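Local coordinates for protein uricase (Bacillus fastidiosus, PDB 4R8X) that is a urate oxidase, which probably uses molecular oxygen to convert urate into 5-hydroxyisourate, the first of three steps toward (S)-allantoin, at residues Asp120-Val123 against Gly128-Thr131; Thr39-Asn44 against Ala81-Ala86; Leu202-Ala207 against Asp230-Val235. One frame throughout, in Å; residues are numbered along the deposited sequence.

Contact 1 of 3, residues Asp120-Val123 against Gly128-Thr131; sequences DIQV and GVVT
Val123 and Val130 face each other as the hydrogen-bonded pair of a beta hairpin, whose strands run antiparallel on either side of a short turn. This is its tight part. Val123 N donates to Val130 O at 2.8 Å and almost straight (171° at the hydrogen), and Val130 N returns the bond to Val123 O at 2.9 Å. Beta-branched valine suits so extended a backbone, and Val123 CG2 packs 3.6 Å from Val130 O. Ile121 and Val123 also press on Ala233 and Ser234 of a second subunit, which makes this face part of an interface.

On the other face Gln122 and Thr131 are exposed, and polar side chains suit them. Their CA atoms lie 4.5 Å apart in the non-hydrogen-bonded pair. Val129 CG1 covers the root of the glutamine, 3.8 Å from Gln122 CB. Thr131 turns its methyl CG2 toward Asp120 CB (3.8 Å), while Asp120 OD2 is bonded to His37. A bend at chi2 (-60°) folds the Gln122 chain back toward the facing strand. There the amide crosses the threonine obliquely, and Gln122 NE2 donates to Thr131 OG1 at 2.8 Å with 152° at the hydrogen.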
ATOM      1  N   ASP D 120     -16.127  -2.696 -18.549  1.00 13.65           N
ATOM      2  CA  ASP D 120     -17.014  -1.975 -19.453  1.00 13.62           C
ATOM      3  C   ASP D 120     -17.831  -0.976 -18.645  1.00 14.09           C
ATOM      4  O   ASP D 120     -18.252  -1.267 -17.519  1.00 14.51           O
ATOM      5  CB  ASP D 120     -17.980  -2.934 -20.134  1.00 13.81           C
ATOM      6  CG  ASP D 120     -17.287  -3.918 -21.046  1.00 15.92           C
ATOM      7  OD1 ASP D 120     -17.970  -4.853 -21.500  1.00 18.08           O
ATOM      8  OD2 ASP D 120     -16.074  -3.757 -21.313  1.00 16.58           O
ATOM      9  N   ILE D 121     -18.059   0.201 -19.219  1.00 14.75           N
ATOM     10  CA  ILE D 121     -18.824   1.237 -18.537  1.00 15.14           C
ATOM     11  C   ILE D 121     -19.957   1.788 -19.400  1.00 14.83           C
ATOM     12  O   ILE D 121     -19.945   1.653 -20.623  1.00 16.06           O
ATOM     13  CB  ILE D 121     -17.924   2.398 -18.086  1.00 16.57           C
ATOM     14  CG1 ILE D 121     -17.362   3.133 -19.301  1.00 17.74           C
ATOM     15  CG2 ILE D 121     -16.798   1.881 -17.193  1.00 15.90           C
ATOM     16  CD1 ILE D 121     -16.844   4.516 -18.973  1.00 19.06           C
ATOM     17  N   GLN D 122     -20.936   2.403 -18.747  1.00 14.55           N
ATOM     18  CA  GLN D 122     -22.086   2.992 -19.414  1.00 15.24           C
ATOM     19  C   GLN D 122     -21.857   4.479 -19.666  1.00 15.09           C
ATOM     20  O   GLN D 122     -21.426   5.205 -18.766  1.00 15.68           O
ATOM     21  CB  GLN D 122     -23.339   2.798 -18.555  1.00 15.85           C
ATOM     22  CG  GLN D 122     -23.699   1.331 -18.320  1.00 17.35           C
ATOM     23  CD  GLN D 122     -23.971   0.587 -19.611  1.00 19.23           C
ATOM     24  OE1 GLN D 122     -24.934   0.874 -20.315  1.00 20.31           O
ATOM     25  NE2 GLN D 122     -23.127  -0.382 -19.922  1.00 20.90           N
ATOM     26  N   VAL D 123     -22.132   4.917 -20.894  1.00 14.76           N
ATOM     27  CA  VAL D 123     -22.034   6.325 -21.251  1.00 14.96           C
ATOM     28  C   VAL D 123     -23.315   6.799 -21.934  1.00 14.87           C
ATOM     29  O   VAL D 123     -23.962   6.048 -22.670  1.00 15.43           O
ATOM     30  CB  VAL D 123     -20.830   6.622 -22.179  1.00 13.96           C
ATOM     31  CG1 VAL D 123     -19.506   6.454 -21.432  1.00 14.59           C
ATOM     32  CG2 VAL D 123     -20.867   5.749 -23.448  1.00 14.49           C
ATOM     33  N   GLY D 128     -28.827   7.170 -26.424  1.00 22.52           N
ATOM     34  CA  GLY D 128     -29.159   6.790 -25.067  1.00 20.51           C
ATOM     35  C   GLY D 128     -27.952   6.293 -24.290  1.00 19.22           C
ATOM     36  O   GLY D 128     -26.801   6.424 -24.726  1.00 19.39           O
ATOM     37  N   VAL D 129     -28.208   5.718 -23.122  1.00 18.57           N
ATOM     38  CA  VAL D 129     -27.126   5.188 -22.312  1.00 18.21           C
ATOM     39  C   VAL D 129     -26.739   3.794 -22.795  1.00 18.17           C
ATOM     40  O   VAL D 129     -27.563   2.877 -22.817  1.00 19.38           O
ATOM     41  CB  VAL D 129     -27.506   5.179 -20.831  1.00 19.15           C
ATOM     42  CG1 VAL D 129     -26.387   4.563 -20.014  1.00 19.68           C
ATOM     43  CG2 VAL D 129     -27.781   6.600 -20.365  1.00 19.39           C
ATOM     44  N   VAL D 130     -25.483   3.651 -23.214  1.00 16.80           N
ATOM     45  CA  VAL D 130     -24.999   2.399 -23.785  1.00 17.59           C
ATOM     46  C   VAL D 130     -23.609   2.078 -23.259  1.00 15.81           C
ATOM     47  O   VAL D 130     -22.945   2.901 -22.616  1.00 14.44           O
ATOM     48  CB  VAL D 130     -24.931   2.459 -25.328  1.00 20.00           C
ATOM     49  CG1 VAL D 130     -26.307   2.758 -25.929  1.00 21.83           C
ATOM     50  CG2 VAL D 130     -23.912   3.495 -25.774  1.00 21.05           C
ATOM     51  N   THR D 131     -23.162   0.862 -23.533  1.00 16.70           N
ATOM     52  CA  THR D 131     -21.822   0.457 -23.161  1.00 16.76           C
ATOM     53  C   THR D 131     -20.825   1.093 -24.117  1.00 16.86           C
ATOM     54  O   THR D 131     -20.976   0.986 -25.332  1.00 18.32           O
ATOM     55  CB  THR D 131     -21.668  -1.064 -23.245  1.00 17.83           C
ATOM     56  OG1 THR D 131     -22.646  -1.685 -22.405  1.00 19.41           O
ATOM     57  CG2 THR D 131     -20.287  -1.470 -22.780  1.00 18.75           C
TER

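Contact 2 of 3, residues Thr39-Asn44 against Ala81-Ala86; sequences TIFGMN and ASYEGA
Phe41 and Tyr83 make the aromatic part of this contact, their side chains crossing at about a right angle. The far end of the phenylalanine does the touching: Phe41 CZ lies 4.0 Å from Tyr83 CE2, and Phe41 CE2 is 4.2 Å from Tyr83 CD2. In Phe41, CG stands anti to the backbone N (chi1 -175°), which carries the ring off the strand and across to the loop. A large, wholly apolar ring suits this span, because the CA atoms nearest each other, Phe41 and Ala86, are still 8.5 Å apart.

A second kind of contact joins ring to backbone. Phe41 CE1 rests 3.9 Å from Ala86 O; the alanine methyl points away, and its peptide group meets the ring. Replacing Phe41 with an alanine would probably open a gap beside Tyr83 and uncover the Ala86 carbonyl on that flank.

Within the loop, Gly85 N sits 3.3 Å above the Tyr83 ring plane, over its centre. Glycine is the fitting residue there, since a CB would run into Tyr83 OH. Further polar bonds hold both partners of Phe41: Tyr83 OH is bonded to Thr87 N, and Ala86 O accepts from Asn38 ND2. Tyrosine thus offers a packing ring with a polar end that is satisfied.

Tyr83 is the first residue to leave the helix, and residues 83-86 lead from helix 69-82 into helix 88-102. Phe91 of the latter meets the Tyr83 ring edge-to-face. In the T-fold of uricases helices pack on an antiparallel sheet, and here Phe41 reaches the loop between two of them from strand 40-50, which lies in the sheet between strands 5-17 and 108-125.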
ATOM      1  N   THR D  39     -10.828  -6.176 -26.051  1.00 12.49           N
ATOM      2  CA  THR D  39     -10.411  -4.877 -26.585  1.00 13.27           C
ATOM      3  C   THR D  39      -9.113  -4.433 -25.922  1.00 13.14           C
ATOM      4  O   THR D  39      -8.214  -3.917 -26.583  1.00 14.78           O
ATOM      5  CB  THR D  39     -11.509  -3.825 -26.394  1.00 14.00           C
ATOM      6  OG1 THR D  39     -12.662  -4.220 -27.138  1.00 14.33           O
ATOM      7  CG2 THR D  39     -11.054  -2.447 -26.880  1.00 15.04           C
ATOM      8  N   ILE D  40      -9.009  -4.668 -24.616  1.00 12.92           N
ATOM      9  CA  ILE D  40      -7.732  -4.608 -23.936  1.00 12.77           C
ATOM     10  C   ILE D  40      -7.462  -5.995 -23.370  1.00 12.82           C
ATOM     11  O   ILE D  40      -8.318  -6.589 -22.699  1.00 13.72           O
ATOM     12  CB  ILE D  40      -7.721  -3.543 -22.819  1.00 13.76           C
ATOM     13  CG1 ILE D  40      -7.955  -2.155 -23.416  1.00 14.49           C
ATOM     14  CG2 ILE D  40      -6.396  -3.580 -22.062  1.00 14.46           C
ATOM     15  CD1 ILE D  40      -8.328  -1.085 -22.396  1.00 15.19           C
ATOM     16  N   PHE D  41      -6.287  -6.524 -23.693  1.00 12.62           N
ATOM     17  CA  PHE D  41      -5.839  -7.822 -23.214  1.00 11.55           C
ATOM     18  C   PHE D  41      -4.526  -7.530 -22.509  1.00 12.00           C
ATOM     19  O   PHE D  41      -3.450  -7.581 -23.119  1.00 11.68           O
ATOM     20  CB  PHE D  41      -5.639  -8.745 -24.427  1.00 13.04           C
ATOM     21  CG  PHE D  41      -5.278 -10.169 -24.092  1.00 13.85           C
ATOM     22  CD1 PHE D  41      -6.233 -11.048 -23.619  1.00 14.56           C
ATOM     23  CD2 PHE D  41      -3.989 -10.636 -24.303  1.00 14.93           C
ATOM     24  CE1 PHE D  41      -5.904 -12.381 -23.347  1.00 14.91           C
ATOM     25  CE2 PHE D  41      -3.651 -11.951 -24.028  1.00 15.04           C
ATOM     26  CZ  PHE D  41      -4.607 -12.825 -23.541  1.00 15.00           C
ATOM     27  N   GLY D  42      -4.625  -7.184 -21.223  1.00 13.03           N
ATOM     28  CA  GLY D  42      -3.476  -6.698 -20.481  1.00 12.43           C
ATOM     29  C   GLY D  42      -3.185  -7.479 -19.220  1.00 10.97           C
ATOM     30  O   GLY D  42      -4.088  -8.026 -18.587  1.00 11.39           O
ATOM     31  N   MET D  43      -1.920  -7.503 -18.831  1.00 11.18           N
ATOM     32  CA  MET D  43      -1.513  -8.269 -17.658  1.00 10.86           C
ATOM     33  C   MET D  43      -0.182  -7.776 -17.119  1.00 11.00           C
ATOM     34  O   MET D  43       0.568  -7.076 -17.808  1.00 12.20           O
ATOM     35  CB  MET D  43      -1.372  -9.749 -18.023  1.00 11.82           C
ATOM     36  CG  MET D  43      -0.151 -10.014 -18.901  1.00 13.31           C
ATOM     37  SD  MET D  43      -0.209 -11.520 -19.866  1.00 17.25           S
ATOM     38  CE  MET D  43      -1.442 -11.039 -21.074  1.00 17.83           C
ATOM     39  N   ASN D  44       0.099  -8.174 -15.884  1.00 10.57           N
ATOM     40  CA  ASN D  44       1.398  -8.055 -15.275  1.00 10.15           C
ATOM     41  C   ASN D  44       1.990  -9.463 -15.307  1.00 10.09           C
ATOM     42  O   ASN D  44       1.540 -10.336 -14.563  1.00 11.15           O
ATOM     43  CB  ASN D  44       1.239  -7.563 -13.831  1.00 11.27           C
ATOM     44  CG  ASN D  44       2.560  -7.442 -13.104  1.00 11.49           C
ATOM     45  OD1 ASN D  44       3.557  -8.041 -13.500  1.00 12.22           O
ATOM     46  ND2 ASN D  44       2.575  -6.662 -12.020  1.00 12.76           N
ATOM     47  N   ALA D  81       2.050  -9.238 -29.363  1.00 14.15           N
ATOM     48  CA  ALA D  81       1.568  -8.712 -30.634  1.00 15.91           C
ATOM     49  C   ALA D  81       1.227  -9.835 -31.608  1.00 17.02           C
ATOM     50  O   ALA D  81       0.292  -9.709 -32.388  1.00 18.56           O
ATOM     51  CB  ALA D  81       2.576  -7.749 -31.248  1.00 15.99           C
ATOM     52  N   SER D  82       1.969 -10.938 -31.540  1.00 16.67           N
ATOM     53  CA  SER D  82       1.800 -12.041 -32.490  1.00 16.52           C
ATOM     54  C   SER D  82       0.807 -13.118 -32.039  1.00 17.58           C
ATOM     55  O   SER D  82       0.342 -13.920 -32.855  1.00 19.79           O
ATOM     56  CB  SER D  82       3.157 -12.676 -32.825  1.00 16.74           C
ATOM     57  OG  SER D  82       3.820 -13.148 -31.665  1.00 17.33           O
ATOM     58  N   TYR D  83       0.491 -13.146 -30.745  1.00 17.61           N
ATOM     59  CA  TYR D  83      -0.475 -14.109 -30.212  1.00 16.48           C
ATOM     60  C   TYR D  83      -1.834 -13.936 -30.880  1.00 17.20           C
ATOM     61  O   TYR D  83      -2.340 -12.819 -30.968  1.00 17.15           O
ATOM     62  CB  TYR D  83      -0.624 -13.913 -28.705  1.00 15.37           C
ATOM     63  CG  TYR D  83      -1.603 -14.849 -28.029  1.00 14.93           C
ATOM     64  CD1 TYR D  83      -1.456 -16.230 -28.111  1.00 15.25           C
ATOM     65  CD2 TYR D  83      -2.672 -14.348 -27.300  1.00 13.14           C
ATOM     66  CE1 TYR D  83      -2.350 -17.079 -27.464  1.00 15.11           C
ATOM     67  CE2 TYR D  83      -3.554 -15.181 -26.653  1.00 13.77           C
ATOM     68  CZ  TYR D  83      -3.407 -16.539 -26.745  1.00 14.53           C
ATOM     69  OH  TYR D  83      -4.313 -17.346 -26.086  1.00 16.08           O
ATOM     70  N   GLU D  84      -2.423 -15.045 -31.322  1.00 17.90           N
ATOM     71  CA  GLU D  84      -3.690 -15.010 -32.040  1.00 18.61           C
ATOM     72  C   GLU D  84      -4.839 -15.606 -31.234  1.00 17.60           C
ATOM     73  O   GLU D  84      -5.974 -15.664 -31.707  1.00 19.06           O
ATOM     74  CB  GLU D  84      -3.559 -15.729 -33.387  1.00 21.51           C
ATOM     75  CG  GLU D  84      -2.533 -15.082 -34.313  1.00 24.36           C
ATOM     76  CD  GLU D  84      -2.526 -15.678 -35.706  1.00 28.81           C
ATOM     77  OE1 GLU D  84      -1.428 -15.968 -36.223  1.00 31.32           O
ATOM     78  OE2 GLU D  84      -3.615 -15.841 -36.292  1.00 30.84           O
ATOM     79  N   GLY D  85      -4.545 -16.040 -30.012  1.00 15.74           N
ATOM     80  CA  GLY D  85      -5.560 -16.647 -29.171  1.00 16.01           C
ATOM     81  C   GLY D  85      -6.291 -15.643 -28.312  1.00 14.87           C
ATOM     82  O   GLY D  85      -6.125 -14.431 -28.485  1.00 15.73           O
ATOM     83  N   ALA D  86      -7.073 -16.138 -27.356  1.00 13.71           N
ATOM     84  CA  ALA D  86      -8.001 -15.267 -26.627  1.00 14.36           C
ATOM     85  C   ALA D  86      -7.967 -15.454 -25.121  1.00 13.95           C
ATOM     86  O   ALA D  86      -8.783 -14.855 -24.417  1.00 14.40           O
ATOM     87  CB  ALA D  86      -9.424 -15.488 -27.117  1.00 14.07           C
TER

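Contact 3 of 3, residues Leu202-Ala207 against Asp230-Val235; sequences LNIGWA and DIAASV
The extended backbone of Leu202-Ala207 and the helical turn Asp230-Val235 stay well apart, the closest CA pair being Leu202 and Ala232 at 8.9 Å. Side chains bridge that distance, and strand alternation selects them: Leu202 and Ile204, two residues apart, both point toward the helix, where Ala232 turns its methyl to meet them. Ile204 makes the closer touch, with its CD1 3.8 Å from Ala232 CB. Its CG1 lies anti to the carbonyl carbon (chi1 -50°) and the chain runs on extended at chi2 (174°), which brings the terminal methyl to the helix surface. Leu202 CD1 approaches the same methyl more loosely, 4.4 Å from Ala232 CB. Long branched chains suit the strand and a small alanine suits the helix, since they meet at a single methyl group. All three residues are buried, and no hydrogen bond links the two segments.

Strand 198-208 and helix 225-238 show the T-fold pattern of uricases, helices packed on an antiparallel sheet. Ile204 is flanked there by Ile166 and Val265 of the adjoining strands, and Ile231 and Val235 lean on helix 244-258. The Leu202 side chain is about 9 Å from that of Asn271, a predicted oxygen- and urate-binding residue.

Within the helix, Asp230 O is gripped twice by one residue: Ser234 N donates to it at 3.0 Å and Ser234 OG at 2.8 Å, from opposite faces of the carbonyl plane. A serine suits this buried position because its hydroxyl can bond back to the preceding turn. Ser234 OG is also hydrogen-bonded to Gly124 N of a second subunit.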
ATOM      1  N   LEU D 202     -12.193 -14.032  -1.312  1.00 11.44           N
ATOM      2  CA  LEU D 202     -11.981 -15.342  -1.937  1.00 12.59           C
ATOM      3  C   LEU D 202     -10.982 -15.246  -3.075  1.00 12.88           C
ATOM      4  O   LEU D 202     -11.085 -14.359  -3.923  1.00 12.76           O
ATOM      5  CB  LEU D 202     -13.287 -15.911  -2.511  1.00 13.85           C
ATOM      6  CG  LEU D 202     -14.449 -16.253  -1.583  1.00 15.27           C
ATOM      7  CD1 LEU D 202     -15.614 -16.829  -2.373  1.00 17.11           C
ATOM      8  CD2 LEU D 202     -14.003 -17.222  -0.494  1.00 17.15           C
ATOM      9  N   ASN D 203     -10.016 -16.158  -3.075  1.00 12.68           N
ATOM     10  CA  ASN D 203      -9.232 -16.464  -4.259  1.00 12.84           C
ATOM     11  C   ASN D 203      -9.631 -17.871  -4.642  1.00 12.48           C
ATOM     12  O   ASN D 203      -9.605 -18.776  -3.799  1.00 14.62           O
ATOM     13  CB  ASN D 203      -7.732 -16.439  -3.971  1.00 15.21           C
ATOM     14  CG  ASN D 203      -7.223 -15.074  -3.544  1.00 17.42           C
ATOM     15  OD1 ASN D 203      -7.828 -14.042  -3.827  1.00 16.58           O
ATOM     16  ND2 ASN D 203      -6.085 -15.070  -2.860  1.00 22.13           N
ATOM     17  N   ILE D 204     -10.033 -18.057  -5.891  1.00 11.35           N
ATOM     18  CA  ILE D 204     -10.475 -19.366  -6.347  1.00 11.01           C
ATOM     19  C   ILE D 204      -9.616 -19.795  -7.514  1.00 10.75           C
ATOM     20  O   ILE D 204      -9.331 -18.999  -8.407  1.00 12.43           O
ATOM     21  CB  ILE D 204     -11.940 -19.330  -6.794  1.00 10.88           C
ATOM     22  CG1 ILE D 204     -12.807 -18.667  -5.714  1.00 12.44           C
ATOM     23  CG2 ILE D 204     -12.430 -20.731  -7.099  1.00 11.86           C
ATOM     24  CD1 ILE D 204     -14.253 -18.455  -6.129  1.00 13.20           C
ATOM     25  N   GLY D 205      -9.186 -21.050  -7.504  1.00 11.46           N
ATOM     26  CA  GLY D 205      -8.418 -21.605  -8.605  1.00 12.40           C
ATOM     27  C   GLY D 205      -9.004 -22.923  -9.066  1.00 13.03           C
ATOM     28  O   GLY D 205      -9.792 -23.536  -8.344  1.00 13.52           O
ATOM     29  N   TRP D 206      -8.636 -23.355 -10.269  1.00 13.66           N
ATOM     30  CA  TRP D 206      -9.116 -24.631 -10.796  1.00 12.37           C
ATOM     31  C   TRP D 206      -8.062 -25.277 -11.686  1.00 13.47           C
ATOM     32  O   TRP D 206      -7.127 -24.609 -12.139  1.00 14.38           O
ATOM     33  CB  TRP D 206     -10.445 -24.457 -11.551  1.00 12.57           C
ATOM     34  CG  TRP D 206     -10.440 -23.330 -12.536  1.00 11.80           C
ATOM     35  CD1 TRP D 206     -10.181 -23.405 -13.879  1.00 12.34           C
ATOM     36  CD2 TRP D 206     -10.691 -21.949 -12.249  1.00 11.82           C
ATOM     37  NE1 TRP D 206     -10.263 -22.151 -14.446  1.00 12.29           N
ATOM     38  CE2 TRP D 206     -10.571 -21.241 -13.467  1.00 11.99           C
ATOM     39  CE3 TRP D 206     -11.010 -21.244 -11.084  1.00 13.14           C
ATOM     40  CZ2 TRP D 206     -10.757 -19.861 -13.548  1.00 13.87           C
ATOM     41  CZ3 TRP D 206     -11.178 -19.871 -11.164  1.00 14.37           C
ATOM     42  CH2 TRP D 206     -11.056 -19.195 -12.387  1.00 14.16           C
ATOM     43  N   ALA D 207      -8.217 -26.578 -11.911  1.00 14.34           N
ATOM     44  CA  ALA D 207      -7.331 -27.338 -12.789  1.00 13.95           C
ATOM     45  C   ALA D 207      -8.168 -28.096 -13.797  1.00 14.45           C
ATOM     46  O   ALA D 207      -9.246 -28.563 -13.471  1.00 14.50           O
ATOM     47  CB  ALA D 207      -6.469 -28.321 -11.996  1.00 14.23           C
ATOM     48  N   ASP D 230     -19.089 -15.505 -10.906  1.00 11.59           N
ATOM     49  CA  ASP D 230     -20.548 -15.468 -10.880  1.00 12.70           C
ATOM     50  C   ASP D 230     -21.155 -16.666 -10.145  1.00 12.64           C
ATOM     51  O   ASP D 230     -22.167 -16.515  -9.458  1.00 14.30           O
ATOM     52  CB  ASP D 230     -21.124 -15.361 -12.290  1.00 14.28           C
ATOM     53  CG  ASP D 230     -20.852 -14.014 -12.933  1.00 15.03           C
ATOM     54  OD1 ASP D 230     -20.484 -13.058 -12.208  1.00 14.05           O
ATOM     55  OD2 ASP D 230     -21.008 -13.922 -14.168  1.00 16.09           O
ATOM     56  N   ILE D 231     -20.554 -17.850 -10.282  1.00 11.97           N
ATOM     57  CA  ILE D 231     -21.019 -19.003  -9.514  1.00 13.06           C
ATOM     58  C   ILE D 231     -20.830 -18.743  -8.018  1.00 12.89           C
ATOM     59  O   ILE D 231     -21.743 -18.940  -7.220  1.00 13.85           O
ATOM     60  CB  ILE D 231     -20.312 -20.301  -9.924  1.00 13.97           C
ATOM     61  CG1 ILE D 231     -20.728 -20.706 -11.336  1.00 14.39           C
ATOM     62  CG2 ILE D 231     -20.638 -21.430  -8.942  1.00 14.41           C
ATOM     63  CD1 ILE D 231     -19.903 -21.850 -11.879  1.00 13.73           C
ATOM     64  N   ALA D 232     -19.641 -18.302  -7.638  1.00 13.07           N
ATOM     65  CA  ALA D 232     -19.368 -17.972  -6.238  1.00 13.41           C
ATOM     66  C   ALA D 232     -20.377 -16.987  -5.652  1.00 13.25           C
ATOM     67  O   ALA D 232     -20.902 -17.204  -4.563  1.00 12.82           O
ATOM     68  CB  ALA D 232     -17.957 -17.419  -6.094  1.00 14.23           C
ATOM     69  N   ALA D 233     -20.655 -15.908  -6.377  1.00 13.20           N
ATOM     70  CA  ALA D 233     -21.586 -14.904  -5.895  1.00 13.42           C
ATOM     71  C   ALA D 233     -22.990 -15.478  -5.763  1.00 12.65           C
ATOM     72  O   ALA D 233     -23.691 -15.204  -4.790  1.00 14.01           O
ATOM     73  CB  ALA D 233     -21.585 -13.711  -6.823  1.00 13.17           C
ATOM     74  N   SER D 234     -23.384 -16.293  -6.737  1.00 12.42           N
ATOM     75  CA  SER D 234     -24.722 -16.876  -6.774  1.00 13.31           C
ATOM     76  C   SER D 234     -24.942 -17.858  -5.629  1.00 13.08           C
ATOM     77  O   SER D 234     -25.992 -17.857  -4.988  1.00 14.78           O
ATOM     78  CB  SER D 234     -24.977 -17.565  -8.119  1.00 14.36           C
ATOM     79  OG  SER D 234     -24.947 -16.617  -9.177  1.00 13.61           O
ATOM     80  N   VAL D 235     -23.939 -18.684  -5.368  1.00 14.04           N
ATOM     81  CA  VAL D 235     -24.021 -19.633  -4.269  1.00 14.24           C
ATOM     82  C   VAL D 235     -24.038 -18.899  -2.924  1.00 14.08           C
ATOM     83  O   VAL D 235     -24.832 -19.228  -2.050  1.00 14.20           O
ATOM     84  CB  VAL D 235     -22.879 -20.660  -4.332  1.00 14.24           C
ATOM     85  CG1 VAL D 235     -22.866 -21.558  -3.078  1.00 14.64           C
ATOM     86  CG2 VAL D 235     -23.012 -21.508  -5.604  1.00 15.31           C
TER

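How the contacts relate
Contact 2 comes first along the chain, then contact 1, then contact 3. All three reach the same large antiparallel sheet, with strands 40-50 and 108-125 as direct neighbours in it. Contacts 1 and 2 belong to the N-terminal uricase-family region and contact 3 to the C-terminal one. The centre of contact 2 lies about 24 Å from the centres of both other contacts, whereas the centres of contact 1 and contact 3 are about 27 Å apart; none touches another within the chain. Across subunits they do meet: the contact 1 hairpin of one subunit packs on the helix of contact 3 in another, and thereby helps join the four-chain assembly.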